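Local coordinates for protein glutathione S-transferase (Legionella pneumophila subsp. pneumophila str. Philadelphia 1, PDB 3NIV) that probably isomerises maleylacetoacetate to fumarylacetoacetate with the help of glutathione, and may also have glutathione transferase activity, at residues V169-I172 with P173-N177; Y188-I191 with N192-E196. One frame throughout, in Å; residues are numbered along the deposited sequence.

Contact 1 of 2, residues V169-I172 with P173-N177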
ATOM      1  N   VAL A 169      -6.083  -8.539  10.010  1.00 29.55           N
ATOM      2  CA  VAL A 169      -4.659  -8.792  10.058  1.00 28.42           C
ATOM      3  C   VAL A 169      -3.868  -7.482  10.070  1.00 30.76           C
ATOM      4  O   VAL A 169      -2.854  -7.377  10.755  1.00 31.20           O
ATOM      5  CB  VAL A 169      -4.200  -9.650   8.877  1.00 28.75           C
ATOM      6  CG1 VAL A 169      -2.675  -9.766   8.880  1.00 30.77           C
ATOM      7  CG2 VAL A 169      -4.857 -11.013   8.929  1.00 27.01           C
ATOM      8  N   CYS A 170      -4.335  -6.483   9.325  1.00 28.05           N
ATOM      9  CA  CYS A 170      -3.639  -5.197   9.276  1.00 29.67           C
ATOM     10  C   CYS A 170      -4.052  -4.256  10.401  1.00 26.31           C
ATOM     11  O   CYS A 170      -3.288  -3.380  10.793  1.00 25.30           O
ATOM     12  CB  CYS A 170      -3.833  -4.515   7.921  1.00 27.07           C
ATOM     13  SG  CYS A 170      -3.080  -5.413   6.558  1.00 27.50           S
ATOM     14  N   LEU A 171      -5.259  -4.448  10.919  1.00 25.86           N
ATOM     15  CA  LEU A 171      -5.809  -3.566  11.947  1.00 25.30           C
ATOM     16  C   LEU A 171      -5.128  -3.734  13.302  1.00 26.76           C
ATOM     17  O   LEU A 171      -4.765  -2.751  13.952  1.00 24.32           O
ATOM     18  CB  LEU A 171      -7.307  -3.805  12.103  1.00 27.03           C
ATOM     19  CG  LEU A 171      -7.994  -2.964  13.177  1.00 25.42           C
ATOM     20  CD1 LEU A 171      -7.745  -1.483  12.924  1.00 21.73           C
ATOM     21  CD2 LEU A 171      -9.497  -3.255  13.239  1.00 23.54           C
ATOM     22  N   ILE A 172      -4.952  -4.980  13.724  1.00 25.08           N
ATOM     23  CA  ILE A 172      -4.390  -5.250  15.042  1.00 24.76           C
ATOM     24  C   ILE A 172      -3.023  -4.582  15.260  1.00 24.46           C
ATOM     25  O   ILE A 172      -2.841  -3.869  16.235  1.00 23.33           O
ATOM     26  CB  ILE A 172      -4.409  -6.770  15.380  1.00 23.74           C
ATOM     27  CG1 ILE A 172      -5.785  -7.164  15.904  1.00 27.14           C
ATOM     28  CG2 ILE A 172      -3.372  -7.129  16.416  1.00 22.16           C
ATOM     29  CD1 ILE A 172      -6.947  -6.818  14.979  1.00 24.57           C
ATOM     30  N   PRO A 173      -2.069  -4.779  14.334  1.00 27.75           N
ATOM     31  CA  PRO A 173      -0.775  -4.095  14.493  1.00 26.11           C
ATOM     32  C   PRO A 173      -0.898  -2.566  14.547  1.00 25.31           C
ATOM     33  O   PRO A 173      -0.215  -1.931  15.345  1.00 29.37           O
ATOM     34  CB  PRO A 173       0.020  -4.549  13.264  1.00 26.76           C
ATOM     35  CG  PRO A 173      -0.587  -5.869  12.904  1.00 28.28           C
ATOM     36  CD  PRO A 173      -2.060  -5.724  13.204  1.00 26.53           C
ATOM     37  N   GLN A 174      -1.777  -1.982  13.746  1.00 23.43           N
ATOM     38  CA  GLN A 174      -1.971  -0.536  13.791  1.00 25.89           C
ATOM     39  C   GLN A 174      -2.470  -0.031  15.154  1.00 26.41           C
ATOM     40  O   GLN A 174      -2.055   1.022  15.621  1.00 25.36           O
ATOM     41  CB  GLN A 174      -2.932  -0.087  12.688  1.00 25.99           C
ATOM     42  CG  GLN A 174      -2.949   1.419  12.469  1.00 28.88           C
ATOM     43  CD  GLN A 174      -1.567   1.992  12.159  1.00 30.87           C
ATOM     44  OE1 GLN A 174      -1.094   2.875  12.860  1.00 33.06           O
ATOM     45  NE2 GLN A 174      -0.918   1.482  11.109  1.00 31.82           N
ATOM     46  N   VAL A 175      -3.373  -0.787  15.773  1.00 26.13           N
ATOM     47  CA  VAL A 175      -3.956  -0.414  17.050  1.00 23.86           C
ATOM     48  C   VAL A 175      -2.902  -0.565  18.151  1.00 28.47           C
ATOM     49  O   VAL A 175      -2.827   0.237  19.074  1.00 27.16           O
ATOM     50  CB  VAL A 175      -5.197  -1.276  17.351  1.00 27.13           C
ATOM     51  CG1 VAL A 175      -5.694  -1.061  18.784  1.00 27.46           C
ATOM     52  CG2 VAL A 175      -6.297  -0.969  16.347  1.00 26.59           C
ATOM     53  N   TYR A 176      -2.077  -1.594  18.028  1.00 26.06           N
ATOM     54  CA  TYR A 176      -0.925  -1.769  18.892  1.00 28.42           C
ATOM     55  C   TYR A 176      -0.053  -0.500  18.914  1.00 32.13           C
ATOM     56  O   TYR A 176       0.273   0.022  19.984  1.00 32.70           O
ATOM     57  CB  TYR A 176      -0.131  -2.976  18.404  1.00 32.14           C
ATOM     58  CG  TYR A 176       1.180  -3.229  19.114  1.00 35.48           C
ATOM     59  CD1 TYR A 176       2.351  -2.634  18.671  1.00 36.89           C
ATOM     60  CD2 TYR A 176       1.255  -4.095  20.195  1.00 35.05           C
ATOM     61  CE1 TYR A 176       3.547  -2.868  19.297  1.00 37.37           C
ATOM     62  CE2 TYR A 176       2.458  -4.334  20.828  1.00 34.92           C
ATOM     63  CZ  TYR A 176       3.598  -3.719  20.369  1.00 33.37           C
ATOM     64  OH  TYR A 176       4.809  -3.946  20.976  1.00 38.63           O
ATOM     65  N   ASN A 177       0.311  -0.005  17.731  1.00 32.16           N
ATOM     66  CA  ASN A 177       1.060   1.244  17.608  1.00 29.82           C
ATOM     67  C   ASN A 177       0.402   2.419  18.313  1.00 29.01           C
ATOM     68  O   ASN A 177       1.072   3.247  18.928  1.00 29.23           O
ATOM     69  CB  ASN A 177       1.239   1.603  16.135  1.00 27.49           C
ATOM     70  CG  ASN A 177       2.368   0.844  15.491  1.00 32.55           C
ATOM     71  OD1 ASN A 177       3.136   0.167  16.171  1.00 38.28           O
ATOM     72  ND2 ASN A 177       2.482   0.949  14.171  1.00 35.77           N
TER
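Leu171 and Val175 lie one turn apart on helix 166-180 and touch through methyl groups. Leu171 CD1 meets Val175 CG2 at 3.8 Å. The valine swings CG1 anti to its own nitrogen (chi1 171°), which leaves CG2 beside that nitrogen, turned back toward the preceding turn. There CG2 also rests on the backbone, 3.4 Å from Leu171 O.

The tight part is around Pro173, which sits inside the helix. Its ring packs against the backbone behind it. Proline has no N-H to give, and its ring carbon faces the carbonyl instead, with Pro173 CD only 3.1 Å from Val169 O. CD also sits close to Ile172 CB, at 3.4 Å, a closeness set largely by the Ile-Pro link. The helix is kinked here, and Cys170 O stands 3.6 Å from Gln174 N. Regular bonding resumes just after. Leu171 O accepts Val175 N at 3.0 Å, and Ile172 O accepts Tyr176 N at the same distance, with a nearly straight N-H angle of 166°. Val175 N gives Ile172 O a second, weak bond, so this oxygen serves two donors.

Tyr176 is the looser, partly exposed side. Its CB stays near Ile172 O, but the ring leads away and its OH bonds to Glu210. The other contacting side chains are buried. Ile172 and Pro173 touch Tyr15 of helix 12-23. Leu171 and Gln174 reach helix 127-149. This is the central helix of the GST C-terminal domain, and on the Pro173 side it meets the thioredoxin-like domain.

The chemistry implies a local break in the bonding: Pro173 gives no bond to Val169 O, the next pair along is stretched, and i to i+4 bonding resumes at Val175.

Contact 2 of 2, residues Y188-I191 with N192-E196; sequences YPII and NEINE
The Asn192 amide lies with one face on the carbonyl of Tyr188. Tyr188 O sits almost straight above the amide carbon, with Asn192 CG at 3.1 Å. Asn192 ND2 is hydrogen-bonded to Met185 O. The Tyr188 ring leads away from the turn. It meets the ring of Phe142 with planes at about 55°, and its OH bonds to Asp143.

The motif is a helix N-terminus, the first turns of helix 189-198 in the GST C-terminal domain. Tyr188 is the N-cap residue and Pro189 starts the helix. Tyr188 O accepts Asn192 N at 2.8 Å, with an N-H angle of 165°. Three more i to i+4 bonds follow, each at 2.9 Å: Glu193 N to Pro189 O, Ile194 N to Ile190 O, and Asn195 N to Ile191 O. The early N-H groups of Ile190 and Ile191 go to the two carboxylate oxygens of Glu146, from helix 127-149. This negative charge probably suits the positive end of the helix dipole.

Glu193 folds back over the first turn. Its CG stands anti to the carbonyl carbon (chi1 -63°), which brings Glu193 CG within 3.1 Å of Pro189 O. The chain then extends along the exposed side of the helix. Ile191, by contrast, is buried and packs on Leu149.

Elsewhere on the helix, Ile190 and Ile194 cross obliquely. Ile194 CG1 lies beyond the carbonyl, 3.1 Å from Ile190 O, and its terminal CD1 goes on to meet Ile190 CG2 at 3.9 Å.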
ATOM      1  N   TYR A 188     -13.541   5.012  18.589  1.00 33.09           N
ATOM      2  CA  TYR A 188     -13.599   3.895  17.655  1.00 33.14           C
ATOM      3  C   TYR A 188     -14.078   2.579  18.273  1.00 36.33           C
ATOM      4  O   TYR A 188     -13.312   1.614  18.356  1.00 35.36           O
ATOM      5  CB  TYR A 188     -12.223   3.710  17.024  1.00 32.09           C
ATOM      6  CG  TYR A 188     -11.629   5.018  16.563  1.00 32.71           C
ATOM      7  CD1 TYR A 188     -12.184   5.706  15.499  1.00 29.43           C
ATOM      8  CD2 TYR A 188     -10.528   5.577  17.207  1.00 32.61           C
ATOM      9  CE1 TYR A 188     -11.660   6.905  15.076  1.00 33.14           C
ATOM     10  CE2 TYR A 188      -9.988   6.774  16.785  1.00 29.01           C
ATOM     11  CZ  TYR A 188     -10.560   7.434  15.715  1.00 31.75           C
ATOM     12  OH  TYR A 188     -10.055   8.634  15.287  1.00 32.40           O
ATOM     13  N   PRO A 189     -15.358   2.531  18.683  1.00 35.64           N
ATOM     14  CA  PRO A 189     -15.941   1.389  19.398  1.00 34.23           C
ATOM     15  C   PRO A 189     -15.841   0.067  18.632  1.00 33.48           C
ATOM     16  O   PRO A 189     -15.439  -0.943  19.213  1.00 30.60           O
ATOM     17  CB  PRO A 189     -17.414   1.780  19.547  1.00 36.30           C
ATOM     18  CG  PRO A 189     -17.464   3.249  19.316  1.00 34.74           C
ATOM     19  CD  PRO A 189     -16.348   3.589  18.417  1.00 34.83           C
ATOM     20  N   ILE A 190     -16.209   0.070  17.351  1.00 33.86           N
ATOM     21  CA  ILE A 190     -16.202  -1.169  16.578  1.00 33.37           C
ATOM     22  C   ILE A 190     -14.786  -1.695  16.476  1.00 31.10           C
ATOM     23  O   ILE A 190     -14.536  -2.897  16.619  1.00 31.12           O
ATOM     24  CB  ILE A 190     -16.758  -0.987  15.160  1.00 34.70           C
ATOM     25  CG1 ILE A 190     -18.148  -0.356  15.187  1.00 33.66           C
ATOM     26  CG2 ILE A 190     -16.789  -2.324  14.435  1.00 30.56           C
ATOM     27  CD1 ILE A 190     -18.775  -0.232  13.798  1.00 30.90           C
ATOM     28  N   ILE A 191     -13.859  -0.778  16.236  1.00 30.01           N
ATOM     29  CA  ILE A 191     -12.448  -1.124  16.171  1.00 33.24           C
ATOM     30  C   ILE A 191     -11.949  -1.658  17.508  1.00 29.86           C
ATOM     31  O   ILE A 191     -11.271  -2.688  17.571  1.00 27.99           O
ATOM     32  CB  ILE A 191     -11.596   0.089  15.751  1.00 33.58           C
ATOM     33  CG1 ILE A 191     -11.584   0.199  14.218  1.00 30.47           C
ATOM     34  CG2 ILE A 191     -10.188  -0.047  16.307  1.00 24.74           C
ATOM     35  CD1 ILE A 191     -11.142   1.564  13.677  1.00 30.43           C
ATOM     36  N   ASN A 192     -12.286  -0.945  18.574  1.00 30.32           N
ATOM     37  CA  ASN A 192     -11.930  -1.377  19.921  1.00 34.35           C
ATOM     38  C   ASN A 192     -12.446  -2.789  20.223  1.00 33.41           C
ATOM     39  O   ASN A 192     -11.744  -3.583  20.848  1.00 34.52           O
ATOM     40  CB  ASN A 192     -12.402  -0.354  20.969  1.00 30.95           C
ATOM     41  CG  ASN A 192     -11.609   0.945  20.904  1.00 33.62           C
ATOM     42  OD1 ASN A 192     -10.488   0.962  20.390  1.00 35.26           O
ATOM     43  ND2 ASN A 192     -12.179   2.033  21.418  1.00 28.96           N
ATOM     44  N   GLU A 193     -13.653  -3.104  19.752  1.00 33.67           N
ATOM     45  CA  GLU A 193     -14.225  -4.439  19.924  1.00 33.76           C
ATOM     46  C   GLU A 193     -13.469  -5.492  19.136  1.00 35.26           C
ATOM     47  O   GLU A 193     -13.157  -6.560  19.673  1.00 37.28           O
ATOM     48  CB  GLU A 193     -15.678  -4.474  19.467  1.00 36.11           C
ATOM     49  CG  GLU A 193     -16.617  -3.603  20.249  1.00 39.05           C
ATOM     50  CD  GLU A 193     -17.969  -3.481  19.571  1.00 51.65           C
ATOM     51  OE1 GLU A 193     -18.107  -3.957  18.417  1.00 50.53           O
ATOM     52  OE2 GLU A 193     -18.893  -2.905  20.189  1.00 60.74           O
ATOM     53  N   ILE A 194     -13.208  -5.200  17.859  1.00 31.67           N
ATOM     54  CA  ILE A 194     -12.534  -6.145  16.970  1.00 30.77           C
ATOM     55  C   ILE A 194     -11.147  -6.472  17.484  1.00 31.63           C
ATOM     56  O   ILE A 194     -10.757  -7.638  17.559  1.00 30.11           O
ATOM     57  CB  ILE A 194     -12.374  -5.567  15.542  1.00 32.67           C
ATOM     58  CG1 ILE A 194     -13.737  -5.367  14.884  1.00 31.73           C
ATOM     59  CG2 ILE A 194     -11.513  -6.480  14.693  1.00 27.81           C
ATOM     60  CD1 ILE A 194     -13.690  -4.574  13.583  1.00 29.88           C
ATOM     61  N   ASN A 195     -10.398  -5.427  17.831  1.00 33.96           N
ATOM     62  CA  ASN A 195      -9.070  -5.597  18.410  1.00 32.58           C
ATOM     63  C   ASN A 195      -9.104  -6.483  19.650  1.00 33.92           C
ATOM     64  O   ASN A 195      -8.307  -7.414  19.786  1.00 34.60           O
ATOM     65  CB  ASN A 195      -8.452  -4.248  18.773  1.00 31.17           C
ATOM     66  CG  ASN A 195      -7.065  -4.395  19.373  1.00 31.83           C
ATOM     67  OD1 ASN A 195      -6.168  -4.962  18.751  1.00 32.93           O
ATOM     68  ND2 ASN A 195      -6.887  -3.896  20.585  1.00 30.99           N
ATOM     69  N   GLU A 196     -10.025  -6.180  20.558  1.00 33.47           N
ATOM     70  CA  GLU A 196     -10.195  -6.993  21.760  1.00 37.42           C
ATOM     71  C   GLU A 196     -10.452  -8.442  21.383  1.00 36.75           C
ATOM     72  O   GLU A 196      -9.747  -9.350  21.823  1.00 36.44           O
ATOM     73  CB  GLU A 196     -11.359  -6.486  22.606  1.00 38.82           C
ATOM     74  CG  GLU A 196     -10.970  -5.581  23.749  1.00 44.06           C
ATOM     75  CD  GLU A 196     -11.968  -5.665  24.903  1.00 51.29           C
ATOM     76  OE1 GLU A 196     -12.946  -6.441  24.775  1.00 45.48           O
ATOM     77  OE2 GLU A 196     -11.777  -4.963  25.926  1.00 46.37           O
TER

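Contact 1 comes first along the chain, on helix 166-180, and contact 2 follows on the next helix, 189-198. Both belong to the GST C-terminal domain. Their centres are about 11 Å apart. Contact 1 sits about 4 Å from the centre of the chain and contact 2 about 14 Å, nearer the periphery. The two helices pack directly on each other. Asn195 lies against Ile172 and Val175, with Val175 CG1 at 3.6 Å from Asn195 ND2, and Val175 also meets Ile191. Helix 127-149 touches both contacts. Helix 189-198 therefore covers part of helix 166-180, and contact 2 lies on that covering helix.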